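PDB 3QLI: coenzyme A transferase from Yersinia pestis, which binds coenzyme A and probably transfers it between carboxylic acids as a member of the acetyl-CoA hydrolase/transferase family. Local coordinates for residues A[149-154]-A[194-199]; A[365-370]-A[378-383]. All coordinates share one frame; numbering follows the deposited sequence.

Contact 1. Residues A[149-154]-A[194-199]; sequences SPMDCH and IHISEV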
ATOM      1  N   SER A 149     -20.295  26.700  -8.450  1.00 14.20           N
ATOM      2  CA  SER A 149     -21.336  27.100  -9.377  1.00 13.19           C
ATOM      3  C   SER A 149     -22.218  28.115  -8.667  1.00 16.41           C
ATOM      4  O   SER A 149     -22.135  28.271  -7.444  1.00 16.47           O
ATOM      5  CB  SER A 149     -22.163  25.879  -9.796  1.00 17.08           C
ATOM      6  OG  SER A 149     -22.771  25.300  -8.654  1.00 19.99           O
ATOM      7  N   PRO A 150     -23.060  28.826  -9.429  1.00 17.39           N
ATOM      8  CA  PRO A 150     -23.954  29.821  -8.828  1.00 17.89           C
ATOM      9  C   PRO A 150     -24.910  29.190  -7.817  1.00 18.62           C
ATOM     10  O   PRO A 150     -25.291  28.027  -7.965  1.00 18.61           O
ATOM     11  CB  PRO A 150     -24.728  30.362 -10.040  1.00 19.54           C
ATOM     12  CG  PRO A 150     -23.795  30.179 -11.186  1.00 20.21           C
ATOM     13  CD  PRO A 150     -23.109  28.854 -10.902  1.00 19.21           C
ATOM     14  N   MET A 151     -25.291  29.957  -6.804  1.00 16.96           N
ATOM     15  CA  MET A 151     -26.234  29.496  -5.798  1.00 18.86           C
ATOM     16  C   MET A 151     -27.566  29.155  -6.463  1.00 21.31           C
ATOM     17  O   MET A 151     -28.037  29.907  -7.309  1.00 21.85           O
ATOM     18  CB  MET A 151     -26.451  30.580  -4.744  1.00 19.37           C
ATOM     19  CG  MET A 151     -27.280  30.101  -3.570  1.00 19.57           C
ATOM     20  SD  MET A 151     -27.589  31.340  -2.316  1.00 21.24           S
ATOM     21  CE  MET A 151     -28.818  32.343  -3.154  1.00 22.09           C
ATOM     22  N   ASP A 152     -28.169  28.028  -6.091  1.00 17.21           N
ATOM     23  CA  ASP A 152     -29.468  27.658  -6.650  1.00 22.12           C
ATOM     24  C   ASP A 152     -30.598  28.217  -5.792  1.00 20.39           C
ATOM     25  O   ASP A 152     -30.352  28.872  -4.788  1.00 20.48           O
ATOM     26  CB  ASP A 152     -29.600  26.137  -6.823  1.00 21.19           C
ATOM     27  CG  ASP A 152     -29.612  25.382  -5.495  1.00 22.96           C
ATOM     28  OD1 ASP A 152     -29.956  25.988  -4.452  1.00 18.79           O
ATOM     29  OD2 ASP A 152     -29.285  24.167  -5.503  1.00 26.08           O
ATOM     30  N   CYS A 153     -31.845  27.963  -6.182  1.00 23.41           N
ATOM     31  CA  CYS A 153     -32.972  28.570  -5.468  1.00 23.63           C
ATOM     32  C   CYS A 153     -33.177  28.009  -4.061  1.00 22.15           C
ATOM     33  O   CYS A 153     -34.018  28.505  -3.306  1.00 24.03           O
ATOM     34  CB  CYS A 153     -34.269  28.435  -6.275  1.00 33.28           C
ATOM     35  SG  CYS A 153     -34.862  26.727  -6.406  1.00 42.80           S
ATOM     36  N   HIS A 154     -32.420  26.979  -3.701  1.00 20.35           N
ATOM     37  CA  HIS A 154     -32.502  26.419  -2.346  1.00 18.09           C
ATOM     38  C   HIS A 154     -31.341  26.882  -1.467  1.00 20.95           C
ATOM     39  O   HIS A 154     -31.242  26.475  -0.321  1.00 18.41           O
ATOM     40  CB  HIS A 154     -32.544  24.885  -2.388  1.00 19.27           C
ATOM     41  CG  HIS A 154     -33.680  24.343  -3.197  1.00 18.96           C
ATOM     42  ND1 HIS A 154     -34.952  24.198  -2.686  1.00 26.64           N
ATOM     43  CD2 HIS A 154     -33.744  23.936  -4.486  1.00 22.24           C
ATOM     44  CE1 HIS A 154     -35.748  23.707  -3.622  1.00 25.40           C
ATOM     45  NE2 HIS A 154     -35.039  23.538  -4.725  1.00 24.57           N
ATOM     46  N   ILE A 194     -23.035  22.717  -1.168  1.00 17.15           N
ATOM     47  CA  ILE A 194     -22.826  23.367   0.125  1.00 17.59           C
ATOM     48  C   ILE A 194     -23.809  24.504   0.298  1.00 17.11           C
ATOM     49  O   ILE A 194     -23.898  25.374  -0.569  1.00 16.87           O
ATOM     50  CB  ILE A 194     -21.425  24.002   0.243  1.00 23.69           C
ATOM     51  CG1 ILE A 194     -20.353  23.134  -0.420  1.00 27.73           C
ATOM     52  CG2 ILE A 194     -21.114  24.332   1.719  1.00 23.32           C
ATOM     53  CD1 ILE A 194     -20.135  21.817   0.251  1.00 29.87           C
ATOM     54  N   HIS A 195     -24.524  24.520   1.414  1.00 14.21           N
ATOM     55  CA  HIS A 195     -25.515  25.556   1.657  1.00 16.65           C
ATOM     56  C   HIS A 195     -24.871  26.902   2.007  1.00 17.93           C
ATOM     57  O   HIS A 195     -23.823  26.949   2.641  1.00 16.97           O
ATOM     58  CB  HIS A 195     -26.463  25.129   2.775  1.00 17.96           C
ATOM     59  CG  HIS A 195     -27.675  25.991   2.887  1.00 19.27           C
ATOM     60  ND1 HIS A 195     -27.823  26.941   3.874  1.00 23.00           N
ATOM     61  CD2 HIS A 195     -28.790  26.064   2.122  1.00 21.10           C
ATOM     62  CE1 HIS A 195     -28.987  27.549   3.723  1.00 22.67           C
ATOM     63  NE2 HIS A 195     -29.592  27.034   2.669  1.00 21.30           N
ATOM     64  N   ILE A 196     -25.519  27.998   1.615  1.00 16.70           N
ATOM     65  CA  ILE A 196     -24.979  29.333   1.889  1.00 16.78           C
ATOM     66  C   ILE A 196     -24.730  29.567   3.390  1.00 20.23           C
ATOM     67  O   ILE A 196     -23.833  30.326   3.773  1.00 19.34           O
ATOM     68  CB  ILE A 196     -25.893  30.434   1.287  1.00 18.46           C
ATOM     69  CG1 ILE A 196     -25.276  31.819   1.499  1.00 23.73           C
ATOM     70  CG2 ILE A 196     -27.285  30.354   1.893  1.00 21.31           C
ATOM     71  CD1 ILE A 196     -25.903  32.903   0.660  1.00 23.79           C
ATOM     72  N   SER A 197     -25.496  28.894   4.244  1.00 17.86           N
ATOM     73  CA  SER A 197     -25.310  29.043   5.679  1.00 22.37           C
ATOM     74  C   SER A 197     -23.949  28.513   6.136  1.00 22.65           C
ATOM     75  O   SER A 197     -23.519  28.790   7.252  1.00 27.32           O
ATOM     76  CB  SER A 197     -26.449  28.361   6.456  1.00 23.61           C
ATOM     77  OG  SER A 197     -26.435  26.958   6.265  1.00 25.40           O
ATOM     78  N   GLU A 198     -23.275  27.766   5.266  1.00 17.43           N
ATOM     79  CA  GLU A 198     -21.972  27.175   5.559  1.00 22.17           C
ATOM     80  C   GLU A 198     -20.827  27.928   4.888  1.00 20.18           C
ATOM     81  O   GLU A 198     -19.682  27.508   4.966  1.00 19.05           O
ATOM     82  CB  GLU A 198     -21.926  25.726   5.068  1.00 24.30           C
ATOM     83  CG  GLU A 198     -22.179  24.712   6.148  1.00 37.81           C
ATOM     84  CD  GLU A 198     -23.650  24.478   6.393  1.00 38.44           C
ATOM     85  OE1 GLU A 198     -24.287  23.831   5.535  1.00 44.16           O
ATOM     86  OE2 GLU A 198     -24.167  24.930   7.442  1.00 49.91           O
ATOM     87  N   VAL A 199     -21.157  29.025   4.214  1.00 17.07           N
ATOM     88  CA  VAL A 199     -20.200  29.803   3.450  1.00 15.50           C
ATOM     89  C   VAL A 199     -19.944  31.110   4.206  1.00 19.35           C
ATOM     90  O   VAL A 199     -20.875  31.741   4.704  1.00 18.05           O
ATOM     91  CB  VAL A 199     -20.759  30.081   2.038  1.00 16.74           C
ATOM     92  CG1 VAL A 199     -19.893  31.075   1.278  1.00 15.73           C
ATOM     93  CG2 VAL A 199     -20.910  28.752   1.255  1.00 15.23           C
TER
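The loop that leads into the two-stranded antiparallel sheet of 156-158 and 193-195 meets the short 3-10 turn that follows the second of these strands, through Met151 on Ile196 and the carbonyl of His154 at the ring of His195. The apolar part centres on Met151 SD, which lies 3.8 Å from Ile196 CD1 and near Ile196 CB as well, the two side chains crossing obliquely. Met151 reaches across because CG and SD run on extended from the backbone (chi1 -172°, chi2 -179°), and only the last torsion, chi3 about CG-SD, turns the terminal CE aside. Towards the outer end of the contact, His154 O comes to the edge of the His195 imidazole, in its plane, 3.5 Å from NE2. The other ring nitrogen, His195 ND1, shares a 2.8 Å hydrogen bond with Ser197 OG, while Ile196 CG2 lies over one ring face near the rim; together these probably limit the rotation of the imidazole. The 149-154 loop is shaped by an Asx turn in which His154 N donates to Asp152 OD1 over 2.8 Å, from above the carboxylate plane. The same oxygen also accepts from Tyr156 N, at the start of strand 156-158. Met151 and Ile196 both pack on Phe157 of that strand and on helix 18-25, whereas Tyr156 meets the His195 ring edge-to-face.

Contact 2. Residues A[365-370]-A[378-383]; sequences DFVRGA and SIIATP
Ser378 N donates a hydrogen bond to His410 ND1 and is also met by the methyl of Ala370, whose CB lies 3.8 Å from this nitrogen and 3.9 Å from Ser378 CB. Helix 363-372 here packs on strand 377-381, which follows it in the chain and belongs to the mostly parallel sheet of the C-terminal domain. Since strand 332-337 is a parallel neighbour of 377-381, the pair forms the helix-to-strand half of a beta-alpha-beta crossover, in which a long connection with short strands precedes the helix. The axes of the short segments run at 141° to each other and approach to 7.9 Å. Ser378 carries much of the interface: with its hydroxyl anti to the backbone N (chi1 158°), OG is carried to Val367, 3.5 Å from Val367 CA and 3.6 Å from Val367 CG2, while Ser378 CB rests 3.7 Å from Val367 O. The strand itself is bonded to 332-337 and 411-414 on its two sides. All the touching residues are buried. The contact also borders the coenzyme A sites: Ile380 lies about 4 Å, between side chains, from Gln363, and Phe366 is equally near Glu264, which is seen covalently linked to coenzyme A in this protein, though not in this chain. Farther along the strand, Ile380 extends back towards the helix, crossing the Val367 side chain at about a right angle and placing its CD1 3.9 Å from Val367 CG2.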
ATOM      1  N   ASP A 365      -3.573   3.149  -5.211  1.00 13.72           N
ATOM      2  CA  ASP A 365      -4.906   2.816  -4.704  1.00 13.89           C
ATOM      3  C   ASP A 365      -5.659   1.949  -5.712  1.00 14.78           C
ATOM      4  O   ASP A 365      -6.316   0.982  -5.350  1.00 12.20           O
ATOM      5  CB  ASP A 365      -5.739   4.074  -4.455  1.00 14.31           C
ATOM      6  CG  ASP A 365      -5.093   5.011  -3.452  1.00 18.91           C
ATOM      7  OD1 ASP A 365      -4.403   4.514  -2.543  1.00 15.96           O
ATOM      8  OD2 ASP A 365      -5.270   6.235  -3.593  1.00 16.19           O
ATOM      9  N   PHE A 366      -5.567   2.325  -6.982  1.00 13.63           N
ATOM     10  CA  PHE A 366      -6.306   1.621  -8.021  1.00 12.97           C
ATOM     11  C   PHE A 366      -5.590   0.350  -8.487  1.00 14.53           C
ATOM     12  O   PHE A 366      -6.234  -0.612  -8.894  1.00 13.07           O
ATOM     13  CB  PHE A 366      -6.639   2.575  -9.176  1.00 11.04           C
ATOM     14  CG  PHE A 366      -7.918   3.341  -8.942  1.00 11.33           C
ATOM     15  CD1 PHE A 366      -9.137   2.775  -9.282  1.00 12.84           C
ATOM     16  CD2 PHE A 366      -7.907   4.575  -8.301  1.00 12.36           C
ATOM     17  CE1 PHE A 366     -10.323   3.436  -9.026  1.00 10.56           C
ATOM     18  CE2 PHE A 366      -9.103   5.254  -8.045  1.00 11.82           C
ATOM     19  CZ  PHE A 366     -10.305   4.683  -8.412  1.00 12.72           C
ATOM     20  N   VAL A 367      -4.263   0.344  -8.420  1.00 14.41           N
ATOM     21  CA  VAL A 367      -3.510  -0.891  -8.664  1.00 11.48           C
ATOM     22  C   VAL A 367      -3.982  -1.961  -7.668  1.00 13.88           C
ATOM     23  O   VAL A 367      -4.277  -3.103  -8.042  1.00 14.14           O
ATOM     24  CB  VAL A 367      -1.974  -0.654  -8.521  1.00 13.73           C
ATOM     25  CG1 VAL A 367      -1.208  -1.982  -8.493  1.00 13.09           C
ATOM     26  CG2 VAL A 367      -1.458   0.242  -9.642  1.00 14.78           C
ATOM     27  N   ARG A 368      -4.065  -1.580  -6.397  1.00 12.27           N
ATOM     28  CA  ARG A 368      -4.520  -2.491  -5.344  1.00 13.46           C
ATOM     29  C   ARG A 368      -5.996  -2.847  -5.480  1.00 13.36           C
ATOM     30  O   ARG A 368      -6.384  -4.006  -5.358  1.00 14.38           O
ATOM     31  CB  ARG A 368      -4.295  -1.847  -3.973  1.00 12.85           C
ATOM     32  CG  ARG A 368      -2.836  -1.643  -3.586  1.00 16.12           C
ATOM     33  CD  ARG A 368      -2.759  -0.690  -2.364  1.00 17.49           C
ATOM     34  NE  ARG A 368      -1.486  -0.753  -1.648  1.00 24.68           N
ATOM     35  CZ  ARG A 368      -1.062   0.182  -0.792  1.00 27.04           C
ATOM     36  NH1 ARG A 368      -1.807   1.260  -0.573  1.00 27.43           N
ATOM     37  NH2 ARG A 368       0.106   0.051  -0.157  1.00 21.91           N
ATOM     38  N   GLY A 369      -6.832  -1.838  -5.690  1.00 14.11           N
ATOM     39  CA  GLY A 369      -8.264  -2.049  -5.765  1.00 13.80           C
ATOM     40  C   GLY A 369      -8.675  -2.890  -6.963  1.00 15.44           C
ATOM     41  O   GLY A 369      -9.525  -3.776  -6.839  1.00 14.89           O
ATOM     42  N   ALA A 370      -8.073  -2.627  -8.124  1.00 12.21           N
ATOM     43  CA  ALA A 370      -8.420  -3.380  -9.329  1.00 13.43           C
ATOM     44  C   ALA A 370      -8.059  -4.859  -9.168  1.00 15.68           C
ATOM     45  O   ALA A 370      -8.827  -5.729  -9.553  1.00 13.94           O
ATOM     46  CB  ALA A 370      -7.742  -2.784 -10.573  1.00 11.28           C
ATOM     47  N   SER A 378      -5.423  -4.566 -13.043  1.00 11.66           N
ATOM     48  CA  SER A 378      -4.696  -3.296 -13.020  1.00 12.57           C
ATOM     49  C   SER A 378      -3.658  -3.293 -14.145  1.00 12.27           C
ATOM     50  O   SER A 378      -2.872  -4.230 -14.275  1.00 14.97           O
ATOM     51  CB  SER A 378      -3.978  -3.098 -11.681  1.00 13.91           C
ATOM     52  OG  SER A 378      -2.907  -2.176 -11.832  1.00 13.21           O
ATOM     53  N   ILE A 379      -3.681  -2.247 -14.963  1.00 12.36           N
ATOM     54  CA  ILE A 379      -2.768  -2.110 -16.087  1.00 11.78           C
ATOM     55  C   ILE A 379      -1.925  -0.852 -15.890  1.00 12.31           C
ATOM     56  O   ILE A 379      -2.450   0.226 -15.582  1.00 13.87           O
ATOM     57  CB  ILE A 379      -3.539  -1.976 -17.422  1.00 12.85           C
ATOM     58  CG1 ILE A 379      -4.322  -3.266 -17.699  1.00 17.23           C
ATOM     59  CG2 ILE A 379      -2.571  -1.652 -18.566  1.00 13.49           C
ATOM     60  CD1 ILE A 379      -5.478  -3.099 -18.680  1.00 16.51           C
ATOM     61  N   ILE A 380      -0.618  -0.992 -16.049  1.00 11.86           N
ATOM     62  CA  ILE A 380       0.261   0.172 -16.052  1.00 11.87           C
ATOM     63  C   ILE A 380       0.990   0.124 -17.389  1.00 14.47           C
ATOM     64  O   ILE A 380       1.588  -0.887 -17.736  1.00 13.60           O
ATOM     65  CB  ILE A 380       1.252   0.141 -14.890  1.00 13.24           C
ATOM     66  CG1 ILE A 380       0.498   0.346 -13.558  1.00 16.79           C
ATOM     67  CG2 ILE A 380       2.326   1.203 -15.095  1.00 13.24           C
ATOM     68  CD1 ILE A 380       1.369   0.150 -12.301  1.00 16.78           C
ATOM     69  N   ALA A 381       0.905   1.208 -18.151  1.00 12.03           N
ATOM     70  CA  ALA A 381       1.373   1.187 -19.533  1.00 14.68           C
ATOM     71  C   ALA A 381       2.385   2.287 -19.786  1.00 15.84           C
ATOM     72  O   ALA A 381       2.293   3.372 -19.204  1.00 16.09           O
ATOM     73  CB  ALA A 381       0.190   1.346 -20.486  1.00 14.28           C
ATOM     74  N   THR A 382       3.343   2.016 -20.669  1.00 15.62           N
ATOM     75  CA  THR A 382       4.251   3.061 -21.137  1.00 14.73           C
ATOM     76  C   THR A 382       4.791   2.675 -22.508  1.00 16.07           C
ATOM     77  O   THR A 382       4.954   1.487 -22.792  1.00 15.45           O
ATOM     78  CB  THR A 382       5.460   3.246 -20.193  1.00 16.69           C
ATOM     79  OG1 THR A 382       6.374   4.203 -20.752  1.00 18.66           O
ATOM     80  CG2 THR A 382       6.194   1.925 -20.002  1.00 16.92           C
ATOM     81  N   PRO A 383       5.062   3.676 -23.366  1.00 16.87           N
ATOM     82  CA  PRO A 383       5.871   3.396 -24.562  1.00 16.54           C
ATOM     83  C   PRO A 383       7.208   2.833 -24.081  1.00 17.79           C
ATOM     84  O   PRO A 383       7.642   3.199 -22.976  1.00 18.30           O
ATOM     85  CB  PRO A 383       6.112   4.782 -25.174  1.00 21.19           C
ATOM     86  CG  PRO A 383       5.185   5.720 -24.465  1.00 23.57           C
ATOM     87  CD  PRO A 383       4.803   5.113 -23.161  1.00 19.87           C
TER

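Overall arrangement
From the N terminus the chain has laid down four of the six strands of the N-terminal parallel sheet by 143-148. Contact 1 then closes a loop of 39 residues, which holds helix 166-172 and the fifth strand, 175-180, and comes back beside its own start at strand 193-195, paired with 156-158; the sixth strand, 201-204, follows. In the C-terminal domain, contact 2 closes a much tighter loop, with seven residues between its segments, including the end of helix 363-372 and the first residue of strand 377-381. The two closures follow in series, without nesting or crossing. They lie on opposite sides of the chain's centre, about 38 Å between centres: contact 1 is peripheral and away from the coenzyme A sites, contact 2 buried beside them.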